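Local coordinates for protein viral CASP8 and FADD-like apoptosis regulator (Molluscum contagiosum virus subtype 1, PDB 2BBR) that blocks host cell death signalled through Fas and TNF receptors by interfering with caspase-8 recruitment at the death-inducing signalling complex, and suppresses host NF-kappa-B activation, at residues Leu57-Glu62 against Gly89-Thr94; Leu31-Ala36 against Arg95-Met100; Asn121-Leu126 against Glu144-Val149; Arg113-Phe118 against Ser134-Leu139. All blocks are in the same frame, centred on the assembly; numbering follows the deposited sequence.

Contact 1 of 4, residues Leu57-Glu62 against Gly89-Thr94; sequences LAALVE and GTSFLT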
loop_
_atom_site.group_PDB
_atom_site.type_symbol
_atom_site.label_atom_id
_atom_site.label_comp_id
_atom_site.label_asym_id
_atom_site.label_seq_id
_atom_site.Cartn_x
_atom_site.Cartn_y
_atom_site.Cartn_z
ATOM N N LEU A 57 5.980 -16.340 -1.991
ATOM C CA LEU A 57 5.056 -16.459 -3.108
ATOM C C LEU A 57 3.813 -15.638 -2.771
ATOM O O LEU A 57 3.325 -14.859 -3.591
ATOM C CB LEU A 57 4.686 -17.933 -3.313
ATOM C CG LEU A 57 3.594 -18.332 -4.314
ATOM C CD1 LEU A 57 2.220 -18.016 -3.761
ATOM C CD2 LEU A 57 3.826 -17.620 -5.621
ATOM N N ALA A 58 3.316 -15.809 -1.551
ATOM C CA ALA A 58 2.136 -15.086 -1.099
ATOM C C ALA A 58 2.321 -13.574 -1.181
ATOM O O ALA A 58 1.432 -12.864 -1.641
ATOM C CB ALA A 58 1.790 -15.495 0.329
ATOM N N ALA A 59 3.470 -13.079 -0.729
ATOM C CA ALA A 59 3.728 -11.644 -0.767
ATOM C C ALA A 59 3.669 -11.095 -2.188
ATOM O O ALA A 59 3.029 -10.073 -2.441
ATOM C CB ALA A 59 5.085 -11.338 -0.146
ATOM N N LEU A 60 4.339 -11.773 -3.114
ATOM C CA LEU A 60 4.348 -11.333 -4.504
ATOM C C LEU A 60 2.954 -11.387 -5.113
ATOM O O LEU A 60 2.555 -10.484 -5.846
ATOM C CB LEU A 60 5.314 -12.188 -5.333
ATOM C CG LEU A 60 6.811 -11.887 -5.200
ATOM C CD1 LEU A 60 7.094 -10.469 -5.671
ATOM C CD2 LEU A 60 7.250 -12.068 -3.760
ATOM N N VAL A 61 2.218 -12.451 -4.816
ATOM C CA VAL A 61 0.868 -12.592 -5.337
ATOM C C VAL A 61 -0.008 -11.449 -4.820
ATOM O O VAL A 61 -0.777 -10.857 -5.579
ATOM C CB VAL A 61 0.284 -13.967 -4.944
ATOM C CG1 VAL A 61 -1.218 -13.997 -5.166
ATOM C CG2 VAL A 61 0.948 -15.055 -5.781
ATOM N N GLU A 62 0.123 -11.118 -3.538
ATOM C CA GLU A 62 -0.665 -10.022 -2.975
ATOM C C GLU A 62 -0.291 -8.702 -3.635
ATOM O O GLU A 62 -1.159 -7.887 -3.948
ATOM C CB GLU A 62 -0.450 -9.906 -1.467
ATOM C CG GLU A 62 -1.109 -11.001 -0.667
ATOM C CD GLU A 62 -1.297 -10.603 0.780
ATOM O OE1 GLU A 62 -0.436 -10.950 1.616
ATOM O OE2 GLU A 62 -2.304 -9.929 1.072
ATOM N N GLY A 89 -3.784 -11.544 2.745
ATOM C CA GLY A 89 -3.677 -11.549 4.193
ATOM C C GLY A 89 -2.765 -12.616 4.763
ATOM O O GLY A 89 -2.796 -12.863 5.969
ATOM N N THR A 90 -1.945 -13.243 3.923
ATOM C CA THR A 90 -1.052 -14.295 4.407
ATOM C C THR A 90 0.440 -13.990 4.280
ATOM O O THR A 90 1.264 -14.904 4.276
ATOM C CB THR A 90 -1.331 -15.649 3.702
ATOM O OG1 THR A 90 -0.950 -15.568 2.323
ATOM C CG2 THR A 90 -2.809 -16.011 3.799
ATOM N N SER A 91 0.795 -12.713 4.173
ATOM C CA SER A 91 2.202 -12.327 4.075
ATOM C C SER A 91 2.452 -11.152 5.011
ATOM O O SER A 91 1.579 -10.784 5.797
ATOM C CB SER A 91 2.567 -11.935 2.639
ATOM O OG SER A 91 2.064 -10.653 2.304
ATOM N N PHE A 92 3.635 -10.553 4.924
ATOM C CA PHE A 92 3.970 -9.426 5.788
ATOM C C PHE A 92 3.120 -8.191 5.488
ATOM O O PHE A 92 2.957 -7.326 6.345
ATOM C CB PHE A 92 5.450 -9.066 5.632
ATOM C CG PHE A 92 5.749 -8.264 4.397
ATOM C CD1 PHE A 92 5.731 -6.873 4.431
ATOM C CD2 PHE A 92 6.019 -8.900 3.191
ATOM C CE1 PHE A 92 5.975 -6.129 3.282
ATOM C CE2 PHE A 92 6.265 -8.164 2.036
ATOM C CZ PHE A 92 6.242 -6.774 2.081
ATOM N N LEU A 93 2.583 -8.105 4.275
ATOM C CA LEU A 93 1.782 -6.944 3.896
ATOM C C LEU A 93 0.632 -6.698 4.860
ATOM O O LEU A 93 -0.049 -7.627 5.292
ATOM C CB LEU A 93 1.252 -7.111 2.472
ATOM C CG LEU A 93 2.345 -7.155 1.395
ATOM C CD1 LEU A 93 1.767 -7.708 0.109
ATOM C CD2 LEU A 93 2.941 -5.771 1.182
ATOM N N THR A 94 0.413 -5.433 5.193
ATOM C CA THR A 94 -0.647 -5.084 6.126
ATOM C C THR A 94 -1.883 -4.541 5.432
ATOM O O THR A 94 -1.809 -3.982 4.335
ATOM C CB THR A 94 -0.164 -4.033 7.144
ATOM O OG1 THR A 94 0.168 -2.821 6.453
ATOM C CG2 THR A 94 1.058 -4.544 7.901
HETATM O O HOH W 1 -0.976 -10.067 4.063
#
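A59 and S91 bring their CA atoms to 5.1 Å of each other where the irregular loop 89-94 passes across a turn of helix 57-66, an example of how small residues let two pieces of backbone lie close. The A59 CA sits 3.6 Å from S91 CB, and on one flank A58 CB meets T90 OG1, a hydroxyl already bonded to L87 O. The polar core of the contact is the carboxylate of E62. S91 OG donates to E62 OE1 at 2.6 Å, approaching on the anti side and tilted out of the carboxylate plane. The other oxygen, E62 OE2, takes the G89 N-H from above that plane at 2.8 Å in a nearly straight bond (171°), and has a second partner in the salt bridge to K98. With OG placed between its backbone N and carbonyl carbon (chi1 75°), S91 also accepts from L93 N, an ST turn, so one hydroxyl ties the carboxylate to the loop's own fold. A water lies 2.7 Å from E62 OE1 and takes the S91 N-H. Beyond the polar patch, L93 CD1 packs on E62 CB at 3.5 Å and F92 CE2 reaches A59 CB. The loop thus covers one side of helix 57-66, touching M63 as well, while L57, L60 and V61 face helix 70-77, and the chain continues into helix 95-104.

Contact 2 of 4, residues Leu31-Ala36 against Arg95-Met100; sequences LCHDAA and RYRKLM. With AZI (azide ion), chain B.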
loop_
_atom_site.group_PDB
_atom_site.type_symbol
_atom_site.label_atom_id
_atom_site.label_comp_id
_atom_site.label_asym_id
_atom_site.label_seq_id
_atom_site.Cartn_x
_atom_site.Cartn_y
_atom_site.Cartn_z
ATOM N N LEU A 31 4.066 -0.123 -0.293
ATOM C CA LEU A 31 3.666 -1.359 0.373
ATOM C C LEU A 31 4.801 -1.928 1.222
ATOM O O LEU A 31 4.560 -2.578 2.244
ATOM C CB LEU A 31 3.235 -2.411 -0.656
ATOM C CG LEU A 31 1.891 -2.210 -1.359
ATOM C CD1 LEU A 31 1.689 -3.316 -2.382
ATOM C CD2 LEU A 31 0.757 -2.211 -0.336
ATOM N N CYS A 32 6.035 -1.675 0.791
ATOM C CA CYS A 32 7.223 -2.164 1.488
ATOM C C CYS A 32 7.814 -1.140 2.447
ATOM O O CYS A 32 8.905 -1.349 2.973
ATOM C CB CYS A 32 8.308 -2.544 0.476
ATOM S SG CYS A 32 7.861 -3.844 -0.681
ATOM N N HIS A 33 7.095 -0.049 2.690
ATOM C CA HIS A 33 7.599 1.018 3.548
ATOM C C HIS A 33 8.083 0.608 4.939
ATOM O O HIS A 33 9.133 1.069 5.385
ATOM C CB HIS A 33 6.543 2.115 3.685
ATOM C CG HIS A 33 7.051 3.366 4.334
ATOM N ND1 HIS A 33 7.915 4.236 3.706
ATOM C CD2 HIS A 33 6.826 3.881 5.566
ATOM C CE1 HIS A 33 8.203 5.233 4.524
ATOM N NE2 HIS A 33 7.554 5.042 5.659
ATOM N N ASP A 34 7.327 -0.242 5.625
ATOM C CA ASP A 34 7.704 -0.673 6.969
ATOM C C ASP A 34 8.823 -1.707 6.984
ATOM O O ASP A 34 9.727 -1.643 7.818
ATOM C CB ASP A 34 6.497 -1.259 7.699
ATOM C CG ASP A 34 5.321 -0.313 7.729
ATOM O OD1 ASP A 34 5.497 0.838 8.181
ATOM O OD2 ASP A 34 4.224 -0.723 7.302
ATOM N N ALA A 35 8.763 -2.660 6.060
ATOM C CA ALA A 35 9.760 -3.723 6.000
ATOM C C ALA A 35 11.078 -3.324 5.343
ATOM O O ALA A 35 12.144 -3.783 5.758
ATOM C CB ALA A 35 9.174 -4.933 5.286
ATOM N N ALA A 36 11.009 -2.477 4.323
ATOM C CA ALA A 36 12.207 -2.043 3.610
ATOM C C ALA A 36 12.442 -0.545 3.761
ATOM O O ALA A 36 12.199 0.229 2.836
ATOM C CB ALA A 36 12.092 -2.408 2.135
ATOM N N ARG A 95 -3.028 -4.721 6.078
ATOM C CA ARG A 95 -4.277 -4.215 5.541
ATOM C C ARG A 95 -4.175 -2.695 5.397
ATOM O O ARG A 95 -4.693 -2.121 4.441
ATOM C CB ARG A 95 -5.435 -4.601 6.464
ATOM C CG ARG A 95 -6.764 -3.940 6.143
ATOM C CD ARG A 95 -7.220 -4.148 4.712
ATOM N NE ARG A 95 -8.566 -3.608 4.547
ATOM C CZ ARG A 95 -9.136 -3.338 3.380
ATOM N NH1 ARG A 95 -8.479 -3.557 2.250
ATOM N NH2 ARG A 95 -10.365 -2.837 3.349
ATOM N N TYR A 96 -3.491 -2.047 6.337
ATOM C CA TYR A 96 -3.321 -0.599 6.281
ATOM C C TYR A 96 -2.690 -0.155 4.962
ATOM O O TYR A 96 -3.238 0.690 4.255
ATOM C CB TYR A 96 -2.450 -0.113 7.448
ATOM C CG TYR A 96 -2.003 1.327 7.324
ATOM C CD1 TYR A 96 -2.928 2.371 7.328
ATOM C CD2 TYR A 96 -0.656 1.643 7.182
ATOM C CE1 TYR A 96 -2.522 3.693 7.191
ATOM C CE2 TYR A 96 -0.238 2.963 7.041
ATOM C CZ TYR A 96 -1.177 3.983 7.047
ATOM O OH TYR A 96 -0.772 5.290 6.909
ATOM N N ARG A 97 -1.540 -0.727 4.624
ATOM C CA ARG A 97 -0.848 -0.339 3.399
ATOM C C ARG A 97 -1.621 -0.719 2.141
ATOM O O ARG A 97 -1.704 0.063 1.193
ATOM C CB ARG A 97 0.547 -0.973 3.354
ATOM C CG ARG A 97 1.472 -0.600 4.504
ATOM C CD ARG A 97 2.225 0.686 4.242
ATOM N NE ARG A 97 2.963 1.119 5.425
ATOM C CZ ARG A 97 3.173 2.392 5.730
ATOM N NH1 ARG A 97 2.707 3.339 4.926
ATOM N NH2 ARG A 97 3.800 2.715 6.853
ATOM N N LYS A 98 -2.172 -1.925 2.119
ATOM C CA LYS A 98 -2.924 -2.362 0.950
ATOM C C LYS A 98 -4.160 -1.490 0.736
ATOM O O LYS A 98 -4.475 -1.113 -0.396
ATOM C CB LYS A 98 -3.309 -3.835 1.094
ATOM C CG LYS A 98 -2.112 -4.778 0.996
ATOM C CD LYS A 98 -2.508 -6.238 1.141
ATOM C CE LYS A 98 -2.832 -6.597 2.582
ATOM N NZ LYS A 98 -3.431 -7.956 2.678
ATOM N N LEU A 99 -4.850 -1.157 1.822
ATOM C CA LEU A 99 -6.037 -0.315 1.731
ATOM C C LEU A 99 -5.699 1.066 1.187
ATOM O O LEU A 99 -6.416 1.599 0.343
ATOM C CB LEU A 99 -6.701 -0.171 3.102
ATOM C CG LEU A 99 -7.907 0.773 3.183
ATOM C CD1 LEU A 99 -8.978 0.359 2.184
ATOM C CD2 LEU A 99 -8.470 0.752 4.593
ATOM N N MET A 100 -4.609 1.649 1.672
ATOM C CA MET A 100 -4.222 2.972 1.198
ATOM C C MET A 100 -3.941 2.962 -0.304
ATOM O O MET A 100 -4.310 3.897 -1.018
ATOM C CB MET A 100 -3.007 3.489 1.968
ATOM C CG MET A 100 -3.293 3.803 3.435
ATOM S SD MET A 100 -4.644 4.990 3.698
ATOM C CE MET A 100 -5.889 3.902 4.357
HETATM N N1 AZI B . -6.195 -7.902 1.047
HETATM N N2 AZI B . -6.105 -6.770 1.343
HETATM N N3 AZI B . -6.086 -5.643 1.635
#
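R97 grips D34 side-on with two nitrogens, one for each carboxylate oxygen. R97 NE gives a nearly straight bond to D34 OD2 (2.9 Å, 171°), an oxygen lying in the guanidinium plane, whereas R97 NH2 meets D34 OD1, also at 2.9 Å, on its syn side. The two flat groups are turned 49° apart, and OD2 is approached from above the carboxylate plane. Over the centre of one guanidinium face stands H33 CB, at 4.0 Å; Y96 CE2 covers the opposite face at 3.6 Å above the plane. The imidazole edge of H33 is also near, with CD2 3.5 Å from R97 NH2. A bend at chi2 (-86°) carries the arginine out to this slot, between H33 of the turn after helix 22-31 and Y96 of its own helix. Its pairing with D34 joins the first death effector domain to helix 95-104 of the second, in a tandem whose domains pack directly together. Alongside, L31 CD2 rests 3.7 Å from R97 O and touches K98 CG. Further out, R97 NH1 forms a salt bridge with E144, F30 adds a cation-pi contact, and T94 OG1 caps the R97 backbone N. On another side of the helix, R95 NH1 bonds N3 of an azide ion, probably from the crystallisation liquor, at 3.2 Å; K98 NZ, held chiefly by its salt bridge to E62, adds a weak bond to azide N2 and also meets the terminal carboxylate of H195, from the C-terminal histidine tag.

Contact 3 of 4, residues Asn121-Leu126 against Glu144-Val149; sequences NLNPSL and ENVGLV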
loop_
_atom_site.group_PDB
_atom_site.type_symbol
_atom_site.label_atom_id
_atom_site.label_comp_id
_atom_site.label_asym_id
_atom_site.label_seq_id
_atom_site.Cartn_x
_atom_site.Cartn_y
_atom_site.Cartn_z
ATOM N N ASN A 121 -3.793 22.639 4.638
ATOM C CA ASN A 121 -4.552 23.605 5.427
ATOM C C ASN A 121 -4.561 23.147 6.882
ATOM O O ASN A 121 -4.513 23.967 7.798
ATOM C CB ASN A 121 -5.988 23.741 4.913
ATOM C CG ASN A 121 -6.086 24.642 3.698
ATOM O OD1 ASN A 121 -5.363 25.632 3.590
ATOM N ND2 ASN A 121 -6.994 24.317 2.788
ATOM N N LEU A 122 -4.620 21.833 7.089
ATOM C CA LEU A 122 -4.604 21.275 8.438
ATOM C C LEU A 122 -3.229 21.488 9.052
ATOM O O LEU A 122 -3.107 21.830 10.228
ATOM C CB LEU A 122 -4.910 19.775 8.411
ATOM C CG LEU A 122 -6.363 19.334 8.264
ATOM C CD1 LEU A 122 -6.429 17.814 8.180
ATOM C CD2 LEU A 122 -7.168 19.838 9.455
ATOM N N ASN A 123 -2.194 21.277 8.244
ATOM C CA ASN A 123 -0.815 21.437 8.687
ATOM C C ASN A 123 0.005 22.027 7.543
ATOM O O ASN A 123 0.478 21.302 6.667
ATOM C CB ASN A 123 -0.225 20.082 9.089
ATOM C CG ASN A 123 1.156 20.204 9.699
ATOM O OD1 ASN A 123 1.925 21.099 9.349
ATOM N ND2 ASN A 123 1.487 19.291 10.605
ATOM N N PRO A 124 0.192 23.357 7.540
ATOM C CA PRO A 124 0.957 24.046 6.496
ATOM C C PRO A 124 2.380 23.526 6.289
ATOM O O PRO A 124 2.973 23.739 5.230
ATOM C CB PRO A 124 0.924 25.504 6.952
ATOM C CG PRO A 124 0.830 25.391 8.440
ATOM C CD PRO A 124 -0.192 24.296 8.608
ATOM N N SER A 125 2.924 22.843 7.291
ATOM C CA SER A 125 4.278 22.300 7.193
ATOM C C SER A 125 4.379 21.243 6.093
ATOM O O SER A 125 5.462 20.978 5.568
ATOM C CB SER A 125 4.699 21.678 8.528
ATOM O OG SER A 125 4.628 22.620 9.583
ATOM N N LEU A 126 3.243 20.649 5.744
ATOM C CA LEU A 126 3.194 19.608 4.723
ATOM C C LEU A 126 3.411 20.120 3.304
ATOM O O LEU A 126 3.673 19.340 2.392
ATOM C CB LEU A 126 1.853 18.877 4.796
ATOM C CG LEU A 126 1.621 18.062 6.069
ATOM C CD1 LEU A 126 0.212 17.506 6.073
ATOM C CD2 LEU A 126 2.646 16.942 6.149
ATOM N N GLU A 144 1.805 10.560 7.615
ATOM C CA GLU A 144 2.407 9.660 8.595
ATOM C C GLU A 144 3.641 10.293 9.217
ATOM O O GLU A 144 3.867 10.200 10.423
ATOM C CB GLU A 144 2.874 8.363 7.932
ATOM C CG GLU A 144 1.838 7.291 7.714
ATOM C CD GLU A 144 2.460 6.032 7.133
ATOM O OE1 GLU A 144 3.559 5.643 7.594
ATOM O OE2 GLU A 144 1.851 5.437 6.225
ATOM N N ASN A 145 4.449 10.929 8.379
ATOM C CA ASN A 145 5.695 11.511 8.839
ATOM C C ASN A 145 5.579 12.639 9.849
ATOM O O ASN A 145 6.546 12.920 10.563
ATOM C CB ASN A 145 6.556 11.919 7.637
ATOM C CG ASN A 145 7.050 10.714 6.853
ATOM O OD1 ASN A 145 7.077 9.599 7.374
ATOM N ND2 ASN A 145 7.456 10.933 5.604
ATOM N N VAL A 146 4.414 13.277 9.923
ATOM C CA VAL A 146 4.205 14.336 10.907
ATOM C C VAL A 146 3.266 13.851 12.014
ATOM O O VAL A 146 2.863 14.625 12.883
ATOM C CB VAL A 146 3.635 15.631 10.274
ATOM C CG1 VAL A 146 4.617 16.182 9.252
ATOM C CG2 VAL A 146 2.285 15.364 9.640
ATOM N N GLY A 147 2.921 12.567 11.976
ATOM C CA GLY A 147 2.069 11.991 13.002
ATOM C C GLY A 147 0.569 12.169 12.883
ATOM O O GLY A 147 -0.151 11.917 13.852
ATOM N N LEU A 148 0.078 12.591 11.722
ATOM C CA LEU A 148 -1.361 12.775 11.555
ATOM C C LEU A 148 -2.113 11.465 11.330
ATOM O O LEU A 148 -3.301 11.364 11.655
ATOM C CB LEU A 148 -1.651 13.762 10.424
ATOM C CG LEU A 148 -1.482 15.227 10.849
ATOM C CD1 LEU A 148 -1.534 16.137 9.637
ATOM C CD2 LEU A 148 -2.571 15.602 11.846
ATOM N N VAL A 149 -1.433 10.474 10.760
ATOM C CA VAL A 149 -2.026 9.159 10.545
ATOM C C VAL A 149 -0.974 8.097 10.837
ATOM O O VAL A 149 0.226 8.375 10.842
ATOM C CB VAL A 149 -2.539 8.945 9.093
ATOM C CG1 VAL A 149 -3.558 10.006 8.731
ATOM C CG2 VAL A 149 -1.384 8.950 8.122
#
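N123 and L126 face V146 and L148 across a small, largely apolar seam, where two inter-helix connections of the second death effector domain, a helical bundle of the death fold, close on each other. The chain leaves helix 109-122 at N123, and the side chain of that residue can be followed outward from the backbone. Its CB lies 4.2 Å from L148 CD1. CG stands opposite the backbone N (chi1 -174°), which sends the amide across to the other loop. At the tip the two amide atoms have separate roles: OD1 accepts from S125 N at 2.9 Å, with the donor only slightly tilted from the carbonyl plane, and ND2 rests 4.1 Å from V146 CG2. The OD1 bond is an Asx turn, and together with the bond from L126 N to N123 O it shapes the start of the 3-10 segment that begins at P124. The second side is shaped by a helix end. G147, with a positive phi of 82°, is the C-prime residue of a Schellman motif in which L148 N reaches L143 O and G147 N reaches E144 O. This reversal brings V146 and L148 round to the same partner, L126, whose side chain is buried and also touches L143. No hydrogen bond crosses between the two segments, and the junction therefore rests on side-chain packing. L126 spreads its two methyls over the pair: CD1 lies 4.2 Å from L148 CD1, while CD2 touches both V146 methyls, CG1 and CG2, each at 3.8 Å.

Contact 4 of 4, residues Arg113-Phe118 against Ser134-Leu139; sequences RALRLF and SRFVEL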
loop_
_atom_site.group_PDB
_atom_site.type_symbol
_atom_site.label_atom_id
_atom_site.label_comp_id
_atom_site.label_asym_id
_atom_site.label_seq_id
_atom_site.Cartn_x
_atom_site.Cartn_y
_atom_site.Cartn_z
ATOM N N ARG A 113 -5.922 16.348 -5.681
ATOM C CA ARG A 113 -5.479 17.721 -5.485
ATOM C C ARG A 113 -6.206 18.337 -4.288
ATOM O O ARG A 113 -5.597 18.997 -3.453
ATOM C CB ARG A 113 -5.758 18.556 -6.737
ATOM C CG ARG A 113 -5.476 20.043 -6.571
ATOM C CD ARG A 113 -6.166 20.835 -7.668
ATOM N NE ARG A 113 -7.568 20.442 -7.783
ATOM C CZ ARG A 113 -8.461 20.553 -6.805
ATOM N NH1 ARG A 113 -8.109 21.057 -5.629
ATOM N NH2 ARG A 113 -9.706 20.140 -6.995
ATOM N N ALA A 114 -7.516 18.113 -4.206
ATOM C CA ALA A 114 -8.301 18.651 -3.102
ATOM C C ALA A 114 -7.787 18.108 -1.772
ATOM O O ALA A 114 -7.666 18.841 -0.797
ATOM C CB ALA A 114 -9.775 18.301 -3.279
ATOM N N LEU A 115 -7.473 16.814 -1.740
ATOM C CA LEU A 115 -6.979 16.186 -0.521
ATOM C C LEU A 115 -5.642 16.777 -0.098
ATOM O O LEU A 115 -5.412 17.015 1.087
ATOM C CB LEU A 115 -6.850 14.673 -0.719
ATOM C CG LEU A 115 -8.174 13.922 -0.876
ATOM C CD1 LEU A 115 -7.894 12.480 -1.247
ATOM C CD2 LEU A 115 -8.977 14.006 0.418
ATOM N N ARG A 116 -4.756 17.011 -1.065
ATOM C CA ARG A 116 -3.454 17.590 -0.745
ATOM C C ARG A 116 -3.644 18.982 -0.148
ATOM O O ARG A 116 -2.937 19.372 0.779
ATOM C CB ARG A 116 -2.565 17.677 -1.992
ATOM C CG ARG A 116 -2.118 16.329 -2.544
ATOM C CD ARG A 116 -0.990 16.512 -3.557
ATOM N NE ARG A 116 -1.379 17.413 -4.638
ATOM C CZ ARG A 116 -1.749 17.020 -5.852
ATOM N NH1 ARG A 116 -1.777 15.734 -6.161
ATOM N NH2 ARG A 116 -2.104 17.921 -6.756
ATOM N N LEU A 117 -4.607 19.727 -0.683
ATOM C CA LEU A 117 -4.892 21.066 -0.183
ATOM C C LEU A 117 -5.475 20.995 1.230
ATOM O O LEU A 117 -5.128 21.808 2.086
ATOM C CB LEU A 117 -5.854 21.792 -1.129
ATOM C CG LEU A 117 -5.321 22.035 -2.547
ATOM C CD1 LEU A 117 -6.350 22.805 -3.361
ATOM C CD2 LEU A 117 -4.013 22.811 -2.480
ATOM N N PHE A 118 -6.357 20.024 1.476
ATOM C CA PHE A 118 -6.944 19.868 2.807
ATOM C C PHE A 118 -5.830 19.594 3.809
ATOM O O PHE A 118 -5.819 20.142 4.913
ATOM C CB PHE A 118 -7.926 18.688 2.872
ATOM C CG PHE A 118 -9.162 18.854 2.032
ATOM C CD1 PHE A 118 -9.610 20.109 1.634
ATOM C CD2 PHE A 118 -9.903 17.734 1.664
ATOM C CE1 PHE A 118 -10.778 20.243 0.883
ATOM C CE2 PHE A 118 -11.069 17.857 0.916
ATOM C CZ PHE A 118 -11.508 19.115 0.524
ATOM N N SER A 134 2.468 14.926 -6.430
ATOM C CA SER A 134 2.388 13.937 -5.357
ATOM C C SER A 134 1.236 12.952 -5.504
ATOM O O SER A 134 0.084 13.346 -5.668
ATOM C CB SER A 134 2.268 14.632 -3.998
ATOM O OG SER A 134 3.423 15.394 -3.699
ATOM N N ARG A 135 1.560 11.663 -5.428
ATOM C CA ARG A 135 0.566 10.597 -5.526
ATOM C C ARG A 135 -0.138 10.445 -4.176
ATOM O O ARG A 135 0.336 10.961 -3.163
ATOM C CB ARG A 135 1.244 9.265 -5.865
ATOM C CG ARG A 135 2.106 9.256 -7.118
ATOM C CD ARG A 135 2.637 7.846 -7.367
ATOM N NE ARG A 135 3.341 7.716 -8.641
ATOM C CZ ARG A 135 4.610 8.059 -8.840
ATOM N NH1 ARG A 135 5.334 8.554 -7.848
ATOM N NH2 ARG A 135 5.155 7.904 -10.038
ATOM N N PHE A 136 -1.258 9.727 -4.156
ATOM C CA PHE A 136 -1.970 9.509 -2.901
ATOM C C PHE A 136 -1.069 8.810 -1.877
ATOM O O PHE A 136 -1.065 9.181 -0.701
ATOM C CB PHE A 136 -3.232 8.670 -3.116
ATOM C CG PHE A 136 -4.037 8.457 -1.860
ATOM C CD1 PHE A 136 -4.746 9.504 -1.284
ATOM C CD2 PHE A 136 -4.066 7.213 -1.237
ATOM C CE1 PHE A 136 -5.469 9.315 -0.106
ATOM C CE2 PHE A 136 -4.785 7.015 -0.064
ATOM C CZ PHE A 136 -5.487 8.065 0.506
ATOM N N VAL A 137 -0.299 7.811 -2.306
ATOM C CA VAL A 137 0.569 7.123 -1.352
ATOM C C VAL A 137 1.605 8.075 -0.781
ATOM O O VAL A 137 2.039 7.919 0.360
ATOM C CB VAL A 137 1.291 5.895 -1.972
ATOM C CG1 VAL A 137 0.283 4.797 -2.259
ATOM C CG2 VAL A 137 2.038 6.295 -3.235
ATOM N N GLU A 138 2.005 9.069 -1.564
ATOM C CA GLU A 138 2.975 10.037 -1.078
ATOM C C GLU A 138 2.294 10.975 -0.075
ATOM O O GLU A 138 2.913 11.401 0.899
ATOM C CB GLU A 138 3.603 10.777 -2.264
ATOM C CG GLU A 138 4.576 9.862 -3.021
ATOM C CD GLU A 138 4.922 10.325 -4.429
ATOM O OE1 GLU A 138 5.838 9.727 -5.033
ATOM O OE2 GLU A 138 4.282 11.262 -4.940
ATOM N N LEU A 139 1.016 11.270 -0.292
ATOM C CA LEU A 139 0.256 12.096 0.642
ATOM C C LEU A 139 0.138 11.327 1.966
ATOM O O LEU A 139 0.312 11.899 3.044
ATOM C CB LEU A 139 -1.142 12.386 0.087
ATOM C CG LEU A 139 -2.154 13.013 1.053
ATOM C CD1 LEU A 139 -1.626 14.340 1.576
ATOM C CD2 LEU A 139 -3.488 13.207 0.342
#
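S134, just ahead of helix 136-145, meets R116 of helix 109-122 at the start of a buried seam between two helices of the second death effector domain, a death-fold bundle. Its CB packs 3.8 Å from R116 CD, and its carbonyl O receives a weak, bent bond from R116 NH1 at 3.1 Å, while the S134 hydroxyl is bonded to S131 N. The arginine turns at chi3 (-56°) to bring its guanidinium there, one face of which lies against R113 CA. R135 follows at the N-cap position. Its backbone N donates to E138 OE2 in a nearly straight bond of 2.8 Å (170°), and R135 NH1 adds a salt bridge to E138 OE1 whose hydrogen bond is weak, so the first turn of the helix is tied back on itself from a residue three places on. Next in order, F136 enters the apolar part of the seam, its CE1 4.1 Å from L115 CD1, the two side chains running at a slant to each other; L107 touches both. L139, one turn after F136, closes the walk: its CD2 presses on L115 CB at 3.8 Å and lies 4.2 Å from the backbone N of R116.

Contacts 1 and 2 come first along the chain, contact 1 nested inside the loop that contact 2 closes; contacts 3 and 4 follow, crossing each other in sequence. The latter pair share helices 109-122 and 136-145 of the second death effector domain, and their centres are about 11 Å apart. Contact 1 joins the first domain to the loop that leads to helix 95-104, and lies about 29 Å, centre to centre, from contact 3 on the opposite side of the chain's centre. Contact 2, nearest the middle, touches all the others: K98 links it to contact 1, R97 to contact 3 and M100 to contact 4. This continuity is consistent with two domains packed as one compact unit.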